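Local coordinates for protein inhibitor from Tityus obscurus scorpion venom (TopI1) (Tityus, PDB 6MRQ) that acts as an inhibitor from scorpion venom, probably of a serine protease, as a small peptide braced by three disulfides, at residues K12-A17 / G25-M30. Residues are numbered along the deposited sequence; the frame is centred on the assembly and turned at random.
Sequences KDVCKA and GICKCM
The disulfide between Cys15 and Cys29 ties helix 12-15 to the residue just after strand 26-28, in the buried centre of the chain. CB of Cys15 sits 3.0 Å from SG of Cys29, because only its own sulfur lies between them. Next along, SG of Cys15 sits beside its own backbone N and anti to the carbonyl carbon (chi1 -72°), which carries the sulfur out of the helix toward 25-30. There it bonds to SG of Cys29 at 2.0 Å. The S-S torsion of -88° gives a left-handed disulfide close to the relaxed quarter turn, and CB of Cys15 ends up 3.9 Å from CB of Cys29. On the other half, SG of Cys29 lies between backbone N and carbonyl carbon (chi1 62°), a turn that points the sulfur back at the helix to meet Cys15. The sulfur of Cys15 also passes alongside the next bridge, 4.3 Å from CB of Cys27. That second half-cystine turns its side chain to the same helix, and CG2 of Val14 packs against SG of Cys27 at 4.3 Å. Cys27 is itself bonded to Cys11, just ahead of the helix, so two cysteines four apart are tied to two cysteines that alternate along strand 26-28 and its end: the signature of the cystine-stabilised alpha/beta fold of scorpion toxins. Strand 26-28 pairs antiparallel with 21-23, where Lys28 NZ forms a salt bridge with Glu23. Tyr8 touches both Cys15 and Cys29. Just past the bridge the helix closes: Lys16 N still reaches Lys12 O at 2.9 Å, but Lys16 turns out of helical geometry with a positive phi. Its side chain folds back, and NZ of Lys16 donates a hydrogen bond to the backbone O of Asp13 at 2.8 Å.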
# COMPACT_ATOMS: atom_id res chain seq x y z
N LYS B 12 -10.87 4.39 15.73
CA LYS B 12 -10.96 5.83 15.51
C LYS B 12 -9.65 6.41 15.01
O LYS B 12 -9.65 7.35 14.21
CB LYS B 12 -11.39 6.51 16.81
CG LYS B 12 -11.45 8.03 16.73
CD LYS B 12 -11.78 8.65 18.08
CE LYS B 12 -11.68 10.17 18.02
NZ LYS B 12 -12.70 10.82 18.89
N ASP B 13 -8.51 5.87 15.47
CA ASP B 13 -7.22 6.42 15.10
C ASP B 13 -6.94 6.27 13.61
O ASP B 13 -6.37 7.17 12.98
CB ASP B 13 -6.12 5.76 15.94
CG ASP B 13 -6.12 4.22 15.83
OD1 ASP B 13 -7.18 3.60 15.55
OD2 ASP B 13 -5.04 3.63 16.06
N VAL B 14 -7.32 5.13 13.02
CA VAL B 14 -6.97 4.86 11.64
C VAL B 14 -8.12 5.19 10.71
O VAL B 14 -7.91 5.54 9.54
CB VAL B 14 -6.49 3.41 11.44
CG1 VAL B 14 -5.24 3.14 12.26
CG2 VAL B 14 -7.59 2.41 11.79
N CYS B 15 -9.35 5.08 11.21
CA CYS B 15 -10.53 5.29 10.38
C CYS B 15 -11.10 6.70 10.50
O CYS B 15 -11.93 7.08 9.68
CB CYS B 15 -11.62 4.26 10.71
SG CYS B 15 -11.24 2.59 10.11
N LYS B 16 -10.67 7.47 11.49
CA LYS B 16 -11.08 8.87 11.65
C LYS B 16 -12.60 8.89 11.70
O LYS B 16 -13.20 8.14 12.50
CB LYS B 16 -10.43 9.71 10.55
CG LYS B 16 -8.93 9.48 10.39
CD LYS B 16 -8.17 9.75 11.68
CE LYS B 16 -6.67 9.73 11.44
NZ LYS B 16 -5.91 9.91 12.71
N ALA B 17 -13.27 9.71 10.89
CA ALA B 17 -14.73 9.83 10.92
C ALA B 17 -15.41 8.87 9.96
O ALA B 17 -16.64 8.92 9.83
CB ALA B 17 -15.13 11.27 10.59
N GLY B 25 -11.60 -9.35 13.87
CA GLY B 25 -10.51 -8.85 14.67
C GLY B 25 -9.86 -7.58 14.17
O GLY B 25 -8.92 -7.10 14.82
N ILE B 26 -10.33 -7.01 13.07
CA ILE B 26 -9.63 -5.89 12.45
C ILE B 26 -10.59 -4.79 12.05
O ILE B 26 -11.80 -4.98 11.93
CB ILE B 26 -8.76 -6.33 11.25
CG1 ILE B 26 -9.64 -6.78 10.08
CG2 ILE B 26 -7.80 -7.44 11.65
CD1 ILE B 26 -8.86 -7.09 8.81
N CYS B 27 -10.03 -3.61 11.83
CA CYS B 27 -10.82 -2.45 11.45
C CYS B 27 -11.16 -2.50 9.97
O CYS B 27 -10.28 -2.70 9.13
CB CYS B 27 -10.01 -1.19 11.74
SG CYS B 27 -9.74 -0.91 13.49
N LYS B 28 -12.43 -2.30 9.65
CA LYS B 28 -12.93 -2.34 8.28
C LYS B 28 -13.63 -1.02 7.97
O LYS B 28 -14.81 -0.84 8.27
CB LYS B 28 -13.86 -3.54 8.08
CG LYS B 28 -13.14 -4.86 8.20
CD LYS B 28 -13.91 -5.99 7.57
CE LYS B 28 -13.13 -7.29 7.63
NZ LYS B 28 -13.87 -8.39 6.98
N CYS B 29 -12.89 -0.10 7.37
CA CYS B 29 -13.45 1.14 6.84
C CYS B 29 -12.87 1.42 5.46
O CYS B 29 -12.46 2.54 5.15
CB CYS B 29 -13.24 2.31 7.80
SG CYS B 29 -11.50 2.69 8.10
N MET B 30 -12.78 0.36 4.64
CA MET B 30 -12.32 0.39 3.25
C MET B 30 -10.82 0.54 3.05
O MET B 30 -10.25 -0.13 2.18
CB MET B 30 -13.10 1.41 2.42
CG MET B 30 -14.57 1.06 2.29
SD MET B 30 -15.34 1.51 0.73
CE MET B 30 -15.36 3.29 0.87